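Local coordinates for protein mRNA transport regulator MTR2 (Candida albicans, PDB 1Q42) that acts in the export of mRNA from the nucleus to the cytoplasm, as an NTF2-fold protein that interacts with MEX67, at residues A71-G76 / S185-F190; S101-T106 / A125-D130; S57-L62 / K94-P99; T118-F123 / N169-E174. One frame throughout, in Å; residues are numbered along the deposited sequence.

Contact 1. Residues A71-G76 / S185-F190; sequences AIIVNG and SMDYRF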
loop_
_atom_site.group_PDB
_atom_site.type_symbol
_atom_site.label_atom_id
_atom_site.label_comp_id
_atom_site.label_asym_id
_atom_site.label_seq_id
_atom_site.Cartn_x
_atom_site.Cartn_y
_atom_site.Cartn_z
ATOM N N ALA A 71 12.204 -0.838 4.961
ATOM C CA ALA A 71 11.954 -0.140 6.220
ATOM C C ALA A 71 10.543 0.416 6.108
ATOM O O ALA A 71 10.275 1.173 5.191
ATOM C CB ALA A 71 12.955 1.019 6.401
ATOM N N ILE A 72 9.639 0.001 6.982
ATOM C CA ILE A 72 8.223 0.422 6.906
ATOM C C ILE A 72 7.821 1.087 8.212
ATOM O O ILE A 72 8.170 0.595 9.323
ATOM C CB ILE A 72 7.293 -0.778 6.625
ATOM C CG1 ILE A 72 7.686 -1.453 5.310
ATOM C CG2 ILE A 72 5.824 -0.323 6.589
ATOM C CD1 ILE A 72 6.961 -2.733 5.015
ATOM N N ILE A 73 7.127 2.213 8.087
ATOM C CA ILE A 73 6.616 2.970 9.227
ATOM C C ILE A 73 5.168 3.262 8.919
ATOM O O ILE A 73 4.848 3.700 7.827
ATOM C CB ILE A 73 7.372 4.315 9.451
ATOM C CG1 ILE A 73 8.886 4.106 9.488
ATOM C CG2 ILE A 73 6.831 4.974 10.737
ATOM C CD1 ILE A 73 9.663 5.382 9.300
ATOM N N VAL A 74 4.287 2.953 9.863
ATOM C CA VAL A 74 2.870 3.207 9.715
ATOM C C VAL A 74 2.458 4.100 10.875
ATOM O O VAL A 74 2.595 3.703 12.040
ATOM C CB VAL A 74 2.066 1.894 9.733
ATOM C CG1 VAL A 74 0.585 2.165 9.499
ATOM C CG2 VAL A 74 2.599 0.954 8.676
ATOM N N ASN A 75 1.981 5.301 10.555
ATOM C CA ASN A 75 1.515 6.264 11.567
ATOM C C ASN A 75 2.518 6.524 12.683
ATOM O O ASN A 75 2.159 6.579 13.872
ATOM C CB ASN A 75 0.165 5.804 12.112
ATOM C CG ASN A 75 -0.928 5.955 11.102
ATOM O OD1 ASN A 75 -0.931 6.919 10.333
ATOM N ND2 ASN A 75 -1.867 5.018 11.083
ATOM N N GLY A 76 3.776 6.699 12.281
ATOM C CA GLY A 76 4.876 6.986 13.183
ATOM C C GLY A 76 5.507 5.786 13.871
ATOM O O GLY A 76 6.532 5.934 14.549
ATOM N N SER A 185 11.906 1.706 1.220
ATOM C CA SER A 185 11.295 2.222 2.440
ATOM C C SER A 185 9.942 2.844 2.150
ATOM O O SER A 185 9.740 3.419 1.087
ATOM C CB SER A 185 12.216 3.221 3.154
ATOM O OG SER A 185 12.384 4.422 2.440
ATOM N N MET A 186 9.022 2.681 3.098
ATOM C CA MET A 186 7.676 3.257 3.022
ATOM C C MET A 186 7.317 3.846 4.379
ATOM O O MET A 186 7.427 3.183 5.415
ATOM C CB MET A 186 6.619 2.222 2.622
ATOM C CG MET A 186 5.171 2.759 2.679
ATOM S SD MET A 186 3.976 1.557 2.142
ATOM C CE MET A 186 3.953 0.451 3.511
ATOM N N ASP A 187 6.916 5.113 4.357
ATOM C CA ASP A 187 6.401 5.818 5.511
ATOM C C ASP A 187 4.968 6.216 5.120
ATOM O O ASP A 187 4.788 7.079 4.280
ATOM C CB ASP A 187 7.309 7.026 5.799
ATOM C CG ASP A 187 6.679 8.072 6.686
ATOM O OD1 ASP A 187 5.847 7.752 7.557
ATOM O OD2 ASP A 187 6.979 9.277 6.582
ATOM N N TYR A 188 3.984 5.547 5.709
ATOM C CA TYR A 188 2.562 5.772 5.436
ATOM C C TYR A 188 1.938 6.379 6.689
ATOM O O TYR A 188 2.071 5.820 7.776
ATOM C CB TYR A 188 1.909 4.427 5.099
ATOM C CG TYR A 188 0.460 4.482 4.668
ATOM C CD1 TYR A 188 0.101 4.381 3.328
ATOM C CD2 TYR A 188 -0.562 4.567 5.607
ATOM C CE1 TYR A 188 -1.230 4.416 2.941
ATOM C CE2 TYR A 188 -1.888 4.615 5.223
ATOM C CZ TYR A 188 -2.217 4.526 3.887
ATOM O OH TYR A 188 -3.550 4.580 3.497
ATOM N N ARG A 189 1.272 7.519 6.544
ATOM C CA ARG A 189 0.791 8.279 7.699
ATOM C C ARG A 189 -0.581 8.896 7.412
ATOM O O ARG A 189 -0.724 9.558 6.423
ATOM C CB ARG A 189 1.795 9.394 7.999
ATOM C CG ARG A 189 1.643 10.095 9.305
ATOM C CD ARG A 189 2.798 11.020 9.612
ATOM N NE ARG A 189 3.853 10.304 10.328
ATOM C CZ ARG A 189 5.141 10.219 9.970
ATOM N NH1 ARG A 189 5.638 10.831 8.887
ATOM N NH2 ARG A 189 5.954 9.506 10.732
ATOM N N PHE A 190 -1.571 8.693 8.269
ATOM C CA PHE A 190 -2.797 9.482 8.179
ATOM C C PHE A 190 -2.480 10.907 8.639
ATOM O O PHE A 190 -1.916 11.120 9.727
ATOM C CB PHE A 190 -3.934 8.900 9.051
ATOM C CG PHE A 190 -4.476 7.573 8.577
ATOM C CD1 PHE A 190 -4.656 7.298 7.233
ATOM C CD2 PHE A 190 -4.875 6.616 9.503
ATOM C CE1 PHE A 190 -5.146 6.076 6.813
ATOM C CE2 PHE A 190 -5.394 5.394 9.087
ATOM C CZ PHE A 190 -5.527 5.128 7.740
HETATM O O HOH W 1 4.376 6.787 9.428
#
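In the curved mixed sheet of this NTF2 fold, strand 70-74 runs parallel to strand 183-192, and Ile72 and Ile73 pair with Met186 and Asp187 at the centre of that seam. Successive amides alternate across it: Met186 N donates to Ala71 O, Ile73 N to Met186 O, Tyr188 N to Ile73 O (2.9 Å) and Asn75 N to Tyr188 O. On the face of Ile72, Val74, Met186 and Tyr188, CG2 of Ile72 touches the terminal CE of Met186 at 3.7 Å; the Met186 chain stays extended until it bends at chi3 (74°). Such apolar chains suit a face covered by Phe91 of helix 87-96. The Asn75 side chain prolongs the ladder: OD1 accepts from Phe190 N at 2.8 Å in a nearly straight bond (166°), while ND2 lies 3.8 Å from Phe190 CD2, amide and ring planes 45° apart. On the face of Ile73 and Asp187, water 1 accepts from Gly76 N and donates to Asp187 OD1 (2.6 Å) and Tyr188 O. Arg189 NH1 forms a salt bridge with Asp187 OD2 at 3.1 Å. Where the strand gives way to a turn, an amide side chain and a water therefore take over the pairing that backbone groups supply earlier.

Contact 2. Residues S101-T106 / A125-D130; sequences SSHQLT and AKVRFD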
loop_
_atom_site.group_PDB
_atom_site.type_symbol
_atom_site.label_atom_id
_atom_site.label_comp_id
_atom_site.label_asym_id
_atom_site.label_seq_id
_atom_site.Cartn_x
_atom_site.Cartn_y
_atom_site.Cartn_z
ATOM N N SER A 101 -10.218 -0.550 1.008
ATOM C CA SER A 101 -9.859 0.847 0.855
ATOM C C SER A 101 -9.988 1.331 -0.589
ATOM O O SER A 101 -9.944 0.548 -1.553
ATOM C CB SER A 101 -8.425 1.057 1.343
ATOM O OG SER A 101 -7.512 0.193 0.669
ATOM N N SER A 102 -10.115 2.645 -0.732
ATOM C CA SER A 102 -10.104 3.302 -2.036
ATOM C C SER A 102 -9.324 4.621 -1.917
ATOM O O SER A 102 -9.803 5.588 -1.315
ATOM C CB SER A 102 -11.524 3.552 -2.504
ATOM O OG SER A 102 -11.550 4.288 -3.723
ATOM N N HIS A 103 -8.104 4.624 -2.445
ATOM C CA HIS A 103 -7.203 5.785 -2.442
ATOM C C HIS A 103 -7.367 6.567 -3.745
ATOM O O HIS A 103 -7.562 5.981 -4.822
ATOM C CB HIS A 103 -5.729 5.348 -2.400
ATOM C CG HIS A 103 -5.257 4.792 -1.087
ATOM N ND1 HIS A 103 -5.426 3.469 -0.724
ATOM C CD2 HIS A 103 -4.578 5.377 -0.069
ATOM C CE1 HIS A 103 -4.879 3.270 0.467
ATOM N NE2 HIS A 103 -4.344 4.410 0.879
ATOM N N GLN A 104 -7.287 7.890 -3.653
ATOM C CA GLN A 104 -7.235 8.767 -4.806
ATOM C C GLN A 104 -5.954 9.596 -4.673
ATOM O O GLN A 104 -5.795 10.351 -3.719
ATOM C CB GLN A 104 -8.477 9.670 -4.828
ATOM C CG GLN A 104 -8.569 10.606 -6.005
ATOM C CD GLN A 104 -9.778 11.530 -5.929
ATOM O OE1 GLN A 104 -10.827 11.149 -5.410
ATOM N NE2 GLN A 104 -9.627 12.750 -6.443
ATOM N N LEU A 105 -5.027 9.403 -5.604
ATOM C CA LEU A 105 -3.782 10.170 -5.615
ATOM C C LEU A 105 -4.110 11.629 -5.911
ATOM O O LEU A 105 -4.876 11.903 -6.841
ATOM C CB LEU A 105 -2.840 9.590 -6.667
ATOM C CG LEU A 105 -1.480 10.268 -6.889
ATOM C CD1 LEU A 105 -0.597 10.107 -5.696
ATOM C CD2 LEU A 105 -0.765 9.691 -8.140
ATOM N N THR A 106 -3.597 12.570 -5.109
ATOM C CA THR A 106 -3.888 13.987 -5.354
ATOM C C THR A 106 -2.703 14.900 -5.690
ATOM O O THR A 106 -2.905 15.929 -6.332
ATOM C CB THR A 106 -4.720 14.593 -4.211
ATOM O OG1 THR A 106 -4.070 14.364 -2.951
ATOM C CG2 THR A 106 -6.107 13.909 -4.142
ATOM N N ALA A 125 -2.636 11.693 -0.788
ATOM C CA ALA A 125 -3.865 11.107 -1.332
ATOM C C ALA A 125 -4.978 11.317 -0.332
ATOM O O ALA A 125 -4.731 11.745 0.816
ATOM C CB ALA A 125 -3.683 9.610 -1.606
ATOM N N LYS A 126 -6.200 11.056 -0.777
ATOM C CA LYS A 126 -7.310 10.801 0.140
ATOM C C LYS A 126 -7.699 9.340 0.050
ATOM O O LYS A 126 -7.562 8.718 -0.994
ATOM C CB LYS A 126 -8.511 11.693 -0.094
ATOM C CG LYS A 126 -9.008 11.836 -1.492
ATOM C CD LYS A 126 -9.853 13.119 -1.611
ATOM C CE LYS A 126 -10.414 13.255 -3.008
ATOM N NZ LYS A 126 -11.529 14.227 -3.082
ATOM N N VAL A 127 -8.122 8.787 1.172
ATOM C CA VAL A 127 -8.517 7.385 1.233
ATOM C C VAL A 127 -9.786 7.257 2.040
ATOM O O VAL A 127 -9.973 7.957 3.024
ATOM C CB VAL A 127 -7.379 6.475 1.795
ATOM C CG1 VAL A 127 -7.074 6.759 3.251
ATOM C CG2 VAL A 127 -7.721 4.994 1.663
ATOM N N ARG A 128 -10.666 6.361 1.610
ATOM C CA ARG A 128 -11.820 6.000 2.402
ATOM C C ARG A 128 -11.958 4.493 2.483
ATOM O O ARG A 128 -11.307 3.750 1.730
ATOM C CB ARG A 128 -13.092 6.639 1.868
ATOM C CG ARG A 128 -13.362 6.467 0.412
ATOM C CD ARG A 128 -14.426 7.457 -0.040
ATOM N NE ARG A 128 -14.797 7.270 -1.430
ATOM C CZ ARG A 128 -15.664 8.043 -2.076
ATOM N NH1 ARG A 128 -16.241 9.077 -1.468
ATOM N NH2 ARG A 128 -15.933 7.799 -3.352
ATOM N N PHE A 129 -12.796 4.057 3.413
ATOM C CA PHE A 129 -12.909 2.639 3.753
ATOM C C PHE A 129 -14.341 2.164 3.782
ATOM O O PHE A 129 -15.268 2.924 4.083
ATOM C CB PHE A 129 -12.269 2.350 5.118
ATOM C CG PHE A 129 -10.814 2.664 5.178
ATOM C CD1 PHE A 129 -9.867 1.674 4.910
ATOM C CD2 PHE A 129 -10.374 3.938 5.544
ATOM C CE1 PHE A 129 -8.525 1.969 4.970
ATOM C CE2 PHE A 129 -9.036 4.232 5.604
ATOM C CZ PHE A 129 -8.104 3.235 5.322
ATOM N N ASP A 130 -14.497 0.882 3.473
ATOM C CA ASP A 130 -15.776 0.186 3.469
ATOM C C ASP A 130 -16.374 0.155 4.877
ATOM O O ASP A 130 -15.738 -0.314 5.817
ATOM C CB ASP A 130 -15.536 -1.247 2.955
ATOM C CG ASP A 130 -16.802 -2.024 2.694
ATOM O OD1 ASP A 130 -17.887 -1.419 2.577
ATOM O OD2 ASP A 130 -16.782 -3.269 2.556
HETATM O O HOH W 2 -13.955 5.417 -3.704
HETATM O O HOH W 3 -13.245 13.464 -5.539
#
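Four backbone hydrogen bonds join Ser102 to Arg128 and Gln104 to Lys126, the hydrogen-bonded pairs of this antiparallel ladder. Gln104 N reaches Lys126 O at 2.8 Å, whereas Arg128 N approaches Ser102 O from above the carbonyl plane. On the His103 face the closest side-chain packing is Val127 CG2 over the centre of the His103 imidazole, 3.4 Å from the ring centroid, a CH-pi contact 5° off the ring normal. A chi1 of 67° places CG1 between N and the carbonyl carbon, which leaves CG2 anti to the backbone N and over the ring. Ser101 CB meets Phe129 CE1 at 3.7 Å, a small residue beside a large one. The strands form the hairpin 101-113/118-129 at one border of the NTF2-fold sheet, and helix 29-40 covers the face bearing His103 and Leu105. His103 NE2 is hydrogen-bonded to Tyr188 OH, and its ND1 to Asp41. On the other face Gln104 and Lys126, extended and polar-ended, pack along their aliphatic parts, Gln104 CB lying 4.0 Å from Lys126 CG. Water 2 links Ser102 OG (2.7 Å) to Arg128 NE; water 3 accepts from Lys126 NZ and donates weakly to Gln104 OE1, and Lys126 also makes a cation-pi contact with Trp163.

Contact 3. Residues S57-L62 / K94-P99; sequences SYATQL and KWLQTP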
loop_
_atom_site.group_PDB
_atom_site.type_symbol
_atom_site.label_atom_id
_atom_site.label_comp_id
_atom_site.label_asym_id
_atom_site.label_seq_id
_atom_site.Cartn_x
_atom_site.Cartn_y
_atom_site.Cartn_z
ATOM N N SER A 57 -2.787 -15.982 -0.583
ATOM C CA SER A 57 -2.608 -15.559 -1.976
ATOM C C SER A 57 -3.108 -14.130 -2.206
ATOM O O SER A 57 -2.642 -13.451 -3.121
ATOM C CB SER A 57 -3.293 -16.524 -2.951
ATOM O OG SER A 57 -4.694 -16.353 -2.988
ATOM N N TYR A 58 -4.055 -13.698 -1.384
ATOM C CA TYR A 58 -4.555 -12.322 -1.431
ATOM C C TYR A 58 -3.627 -11.374 -0.673
ATOM O O TYR A 58 -3.229 -10.332 -1.190
ATOM C CB TYR A 58 -5.947 -12.229 -0.822
ATOM C CG TYR A 58 -6.463 -10.816 -0.662
ATOM C CD1 TYR A 58 -6.849 -10.065 -1.769
ATOM C CD2 TYR A 58 -6.578 -10.240 0.597
ATOM C CE1 TYR A 58 -7.321 -8.765 -1.628
ATOM C CE2 TYR A 58 -7.048 -8.935 0.750
ATOM C CZ TYR A 58 -7.430 -8.209 -0.364
ATOM O OH TYR A 58 -7.896 -6.924 -0.252
ATOM N N ALA A 59 -3.327 -11.723 0.563
ATOM C CA ALA A 59 -2.535 -10.858 1.425
ATOM C C ALA A 59 -1.151 -10.571 0.842
ATOM O O ALA A 59 -0.649 -9.451 0.974
ATOM C CB ALA A 59 -2.432 -11.462 2.809
ATOM N N THR A 60 -0.535 -11.555 0.171
ATOM C CA THR A 60 0.805 -11.355 -0.389
ATOM C C THR A 60 0.837 -10.406 -1.589
ATOM O O THR A 60 1.906 -9.977 -2.011
ATOM C CB THR A 60 1.507 -12.701 -0.736
ATOM O OG1 THR A 60 0.721 -13.428 -1.679
ATOM C CG2 THR A 60 1.593 -13.596 0.481
ATOM N N GLN A 61 -0.321 -10.067 -2.138
ATOM C CA GLN A 61 -0.401 -9.084 -3.219
ATOM C C GLN A 61 -0.533 -7.650 -2.710
ATOM O O GLN A 61 -0.387 -6.720 -3.485
ATOM C CB GLN A 61 -1.595 -9.376 -4.116
ATOM C CG GLN A 61 -1.530 -10.719 -4.804
ATOM C CD GLN A 61 -2.775 -10.996 -5.599
ATOM O OE1 GLN A 61 -2.991 -10.392 -6.657
ATOM N NE2 GLN A 61 -3.616 -11.894 -5.091
ATOM N N LEU A 62 -0.813 -7.478 -1.421
ATOM C CA LEU A 62 -1.003 -6.137 -0.848
ATOM C C LEU A 62 0.360 -5.475 -0.742
ATOM O O LEU A 62 1.284 -6.055 -0.170
ATOM C CB LEU A 62 -1.659 -6.213 0.538
ATOM C CG LEU A 62 -3.039 -6.900 0.601
ATOM C CD1 LEU A 62 -3.440 -7.101 2.031
ATOM C CD2 LEU A 62 -4.098 -6.133 -0.156
ATOM N N LYS A 94 -0.949 -6.573 8.755
ATOM C CA LYS A 94 -1.577 -5.412 9.373
ATOM C C LYS A 94 -2.606 -4.830 8.437
ATOM O O LYS A 94 -3.715 -4.496 8.851
ATOM C CB LYS A 94 -0.542 -4.321 9.683
ATOM C CG LYS A 94 0.186 -4.519 10.997
ATOM C CD LYS A 94 1.346 -3.529 11.139
ATOM C CE LYS A 94 1.373 -2.891 12.516
ATOM N NZ LYS A 94 1.855 -3.843 13.550
ATOM N N TRP A 95 -2.211 -4.659 7.180
ATOM C CA TRP A 95 -3.076 -3.997 6.175
ATOM C C TRP A 95 -4.292 -4.857 5.857
ATOM O O TRP A 95 -5.403 -4.343 5.630
ATOM C CB TRP A 95 -2.275 -3.651 4.893
ATOM C CG TRP A 95 -3.053 -2.790 3.965
ATOM C CD1 TRP A 95 -3.650 -3.162 2.796
ATOM C CD2 TRP A 95 -3.384 -1.409 4.162
ATOM N NE1 TRP A 95 -4.343 -2.098 2.261
ATOM C CE2 TRP A 95 -4.183 -1.006 3.071
ATOM C CE3 TRP A 95 -3.067 -0.460 5.145
ATOM C CZ2 TRP A 95 -4.675 0.302 2.931
ATOM C CZ3 TRP A 95 -3.561 0.841 5.009
ATOM C CH2 TRP A 95 -4.352 1.209 3.909
ATOM N N LEU A 96 -4.101 -6.169 5.903
ATOM C CA LEU A 96 -5.169 -7.136 5.664
ATOM C C LEU A 96 -6.367 -6.927 6.596
ATOM O O LEU A 96 -7.526 -7.204 6.214
ATOM C CB LEU A 96 -4.600 -8.551 5.847
ATOM C CG LEU A 96 -5.592 -9.709 5.775
ATOM C CD1 LEU A 96 -6.116 -9.840 4.366
ATOM C CD2 LEU A 96 -4.889 -10.976 6.239
ATOM N N GLN A 97 -6.095 -6.461 7.815
ATOM C CA GLN A 97 -7.148 -6.246 8.815
ATOM C C GLN A 97 -7.969 -4.961 8.620
ATOM O O GLN A 97 -9.008 -4.794 9.266
ATOM C CB GLN A 97 -6.580 -6.290 10.239
ATOM C CG GLN A 97 -5.837 -7.571 10.613
ATOM C CD GLN A 97 -6.613 -8.849 10.293
ATOM O OE1 GLN A 97 -7.688 -9.075 10.838
ATOM N NE2 GLN A 97 -6.064 -9.678 9.400
ATOM N N THR A 98 -7.553 -4.075 7.718
ATOM C CA THR A 98 -8.373 -2.910 7.377
ATOM C C THR A 98 -9.569 -3.332 6.523
ATOM O O THR A 98 -9.504 -4.313 5.784
ATOM C CB THR A 98 -7.570 -1.808 6.609
ATOM O OG1 THR A 98 -7.095 -2.298 5.338
ATOM C CG2 THR A 98 -6.321 -1.377 7.361
ATOM N N PRO A 99 -10.658 -2.575 6.584
ATOM C CA PRO A 99 -11.711 -2.742 5.585
ATOM C C PRO A 99 -11.153 -2.391 4.217
ATOM O O PRO A 99 -10.105 -1.752 4.105
ATOM C CB PRO A 99 -12.796 -1.738 6.012
ATOM C CG PRO A 99 -12.411 -1.308 7.404
ATOM C CD PRO A 99 -10.947 -1.480 7.528
#
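Leu96 of segment 94-99 packs against Tyr58 and Ala59 of segment 57-62; in this part of the NTF2 fold the two segments meet through apolar side chains. The closely packed part is small and apolar. CD1 of Leu96 lies in the plane of the Tyr58 ring, against its edge, 3.8 Å from CD2; with CG anti to the backbone N (chi1 174°), the Leu96 side chain swings its end toward the other segment. Its second methyl, CD2, reaches CB of Ala59 at 4.2 Å, where a short side chain lets the segments come close. Leu62 closes the type I turn that begins at Ala59 and sends CD1 to the indole edge of Trp95, 4.0 Å from the ring atom CD1, the two side chains crossing at about a right angle. Polar atoms here have partners: Tyr58 OH bonds to Leu42 O and Arg136, Trp95 NE1 to Leu40 O, and Leu62 O to Gln92 NE2 of helix 87-96. On the looser side, Gln61 and Gln97 are exposed. Gln61 NE2 closes back on Ser57 O at 2.7 Å. In the other segment, Thr98 does likewise: its OG1 donates in the carbonyl plane to Trp95 O at 2.7 Å, an oxygen that also accepts from Thr98 N.

Contact 4. Residues T118-F123 / N169-E174; sequences TFVVHF and NLVVDE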
loop_
_atom_site.group_PDB
_atom_site.type_symbol
_atom_site.label_atom_id
_atom_site.label_comp_id
_atom_site.label_asym_id
_atom_site.label_seq_id
_atom_site.Cartn_x
_atom_site.Cartn_y
_atom_site.Cartn_z
ATOM N N THR A 118 18.511 5.241 -6.367
ATOM C CA THR A 118 17.153 5.330 -5.834
ATOM C C THR A 118 16.556 6.714 -6.063
ATOM O O THR A 118 17.268 7.709 -6.180
ATOM C CB THR A 118 17.119 5.054 -4.307
ATOM O OG1 THR A 118 17.831 6.079 -3.601
ATOM C CG2 THR A 118 17.840 3.761 -3.933
ATOM N N PHE A 119 15.235 6.789 -6.095
ATOM C CA PHE A 119 14.599 8.081 -5.935
ATOM C C PHE A 119 13.712 8.121 -4.697
ATOM O O PHE A 119 13.233 7.093 -4.217
ATOM C CB PHE A 119 13.858 8.528 -7.196
ATOM C CG PHE A 119 12.775 7.615 -7.630
ATOM C CD1 PHE A 119 11.469 7.873 -7.288
ATOM C CD2 PHE A 119 13.054 6.500 -8.399
ATOM C CE1 PHE A 119 10.449 7.011 -7.694
ATOM C CE2 PHE A 119 12.041 5.644 -8.793
ATOM C CZ PHE A 119 10.738 5.913 -8.442
ATOM N N VAL A 120 13.577 9.326 -4.155
ATOM C CA VAL A 120 12.622 9.624 -3.087
ATOM C C VAL A 120 11.359 10.200 -3.711
ATOM O O VAL A 120 11.427 11.120 -4.510
ATOM C CB VAL A 120 13.166 10.695 -2.151
ATOM C CG1 VAL A 120 12.075 11.176 -1.172
ATOM C CG2 VAL A 120 14.348 10.186 -1.412
ATOM N N VAL A 121 10.203 9.705 -3.302
ATOM C CA VAL A 121 8.925 10.240 -3.775
ATOM C C VAL A 121 8.049 10.559 -2.582
ATOM O O VAL A 121 7.861 9.711 -1.711
ATOM C CB VAL A 121 8.139 9.208 -4.606
ATOM C CG1 VAL A 121 6.836 9.827 -5.129
ATOM C CG2 VAL A 121 8.948 8.713 -5.708
ATOM N N HIS A 122 7.502 11.769 -2.551
ATOM C CA HIS A 122 6.483 12.129 -1.584
ATOM C C HIS A 122 5.162 12.258 -2.318
ATOM O O HIS A 122 5.094 12.874 -3.376
ATOM C CB HIS A 122 6.840 13.461 -0.923
ATOM C CG HIS A 122 5.714 14.050 -0.139
ATOM N ND1 HIS A 122 4.812 14.942 -0.688
ATOM C CD2 HIS A 122 5.309 13.839 1.133
ATOM C CE1 HIS A 122 3.909 15.263 0.223
ATOM N NE2 HIS A 122 4.206 14.629 1.345
ATOM N N PHE A 123 4.104 11.661 -1.785
ATOM C CA PHE A 123 2.796 11.875 -2.363
ATOM C C PHE A 123 1.735 12.017 -1.292
ATOM O O PHE A 123 1.934 11.624 -0.145
ATOM C CB PHE A 123 2.450 10.799 -3.419
ATOM C CG PHE A 123 2.090 9.425 -2.878
ATOM C CD1 PHE A 123 0.790 9.139 -2.474
ATOM C CD2 PHE A 123 3.028 8.392 -2.869
ATOM C CE1 PHE A 123 0.444 7.858 -2.038
ATOM C CE2 PHE A 123 2.679 7.112 -2.424
ATOM C CZ PHE A 123 1.378 6.860 -2.015
ATOM N N ASN A 169 5.806 8.661 2.025
ATOM C CA ASN A 169 7.159 8.859 1.551
ATOM C C ASN A 169 7.752 7.495 1.186
ATOM O O ASN A 169 7.750 6.592 1.987
ATOM C CB ASN A 169 8.024 9.524 2.629
ATOM C CG ASN A 169 7.625 10.955 2.897
ATOM O OD1 ASN A 169 7.612 11.784 1.995
ATOM N ND2 ASN A 169 7.296 11.249 4.141
ATOM N N LEU A 170 8.228 7.359 -0.044
ATOM C CA LEU A 170 8.847 6.124 -0.519
ATOM C C LEU A 170 10.292 6.410 -0.943
ATOM O O LEU A 170 10.585 7.490 -1.458
ATOM C CB LEU A 170 8.095 5.612 -1.756
ATOM C CG LEU A 170 6.610 5.244 -1.670
ATOM C CD1 LEU A 170 6.134 4.685 -3.045
ATOM C CD2 LEU A 170 6.291 4.297 -0.561
ATOM N N VAL A 171 11.185 5.463 -0.718
ATOM C CA VAL A 171 12.480 5.447 -1.379
ATOM C C VAL A 171 12.468 4.181 -2.245
ATOM O O VAL A 171 12.297 3.078 -1.729
ATOM C CB VAL A 171 13.641 5.438 -0.386
ATOM C CG1 VAL A 171 14.968 5.497 -1.137
ATOM C CG2 VAL A 171 13.524 6.613 0.591
ATOM N N VAL A 172 12.606 4.354 -3.558
ATOM C CA VAL A 172 12.352 3.293 -4.528
ATOM C C VAL A 172 13.522 3.159 -5.482
ATOM O O VAL A 172 14.131 4.150 -5.845
ATOM C CB VAL A 172 11.080 3.600 -5.377
ATOM C CG1 VAL A 172 10.669 2.379 -6.198
ATOM C CG2 VAL A 172 9.928 4.067 -4.496
ATOM N N ASP A 173 13.834 1.936 -5.896
ATOM C CA ASP A 173 14.874 1.714 -6.906
ATOM C C ASP A 173 14.498 2.429 -8.205
ATOM O O ASP A 173 13.319 2.526 -8.538
ATOM C CB ASP A 173 15.042 0.211 -7.184
ATOM C CG ASP A 173 15.814 -0.519 -6.096
ATOM O OD1 ASP A 173 16.274 0.119 -5.127
ATOM O OD2 ASP A 173 16.012 -1.755 -6.135
ATOM N N GLU A 174 15.513 2.887 -8.942
ATOM C CA GLU A 174 15.351 3.678 -10.175
ATOM C C GLU A 174 14.342 3.138 -11.192
ATOM O O GLU A 174 13.540 3.896 -11.753
ATOM C CB GLU A 174 16.697 3.771 -10.900
ATOM C CG GLU A 174 17.528 4.990 -10.558
ATOM C CD GLU A 174 18.855 4.989 -11.290
ATOM O OE1 GLU A 174 19.247 3.914 -11.807
ATOM O OE2 GLU A 174 19.505 6.058 -11.351
#
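Strands 118-123 and 169-173 run antiparallel, their axes 4.6 Å apart at closest and inclined at 155°, with Phe119 paired to Val172 and Val121 to Leu170 by two reciprocal sets of hydrogen bonds. This is an interior seam of the NTF2-fold sheet, whose buried face lies against helix 29-40. Val121 N lies 2.9 Å from Leu170 O and the other three bonds are equally short; three of the four are nearly straight, while that from Phe119 N to Val172 O is more bent (154°). On the buried face the side chains are apolar, aromatic rings set among aliphatic chains. Phe119 places its CG between the backbone N and the carbonyl carbon (chi1 60°), a hindered orientation that brings the ring toward the partner strand, beside Val172. One ring face receives CB of Val172, a CH-pi contact offset toward the rim, with Phe119 CZ and Val172 CB 3.9 Å apart. The neighbouring ring atom CE2 of Phe119 lies 3.4 Å from Asp173 O. CD1 of Leu170 comes to the edge of the Phe123 ring, 4.3 Å from CE2; Phe123 also packs on Leu33 and Leu37 of the helix. At the Asp173 end of the seam, OG1 of Thr118, which bonds to Thr116, lies 3.8 Å from CG1 of Val171. The opposite face is partly exposed. There Val120 and Val171 meet through their CG2 methyls at 4.2 Å. Asn169 ND2 is hydrogen-bonded to Asp187 OD2, consistent with Asn169 OD1 facing the edge of the His122 ring, in the ring plane and 3.2 Å from CD2.

How the contacts relate
Contacts 1, 2 and 4 are seams of one sheet, and contact 3 lies among the helices beside it. Strand 118-129 serves both contact 2 and contact 4, whose centres are about 20 Å apart; Leu105 CD1 and Phe123 CD1 meet between them at 3.6 Å. Contacts 1 and 4, with centres about 13 Å apart, use adjacent strands, and Asp187 N probably donates to Asn169 O at 2.9 Å. Between contacts 1 and 2, Phe190 CZ packs on Phe129 CZ at 4.0 Å. Tyr188, bonded to His103 of contact 2, also brings its OH to 3.5 Å from Trp95 CH2 in contact 3. Contacts 3 and 4 do not touch, their nearest atoms being about 10 Å apart, on opposite sides of the chain's centre.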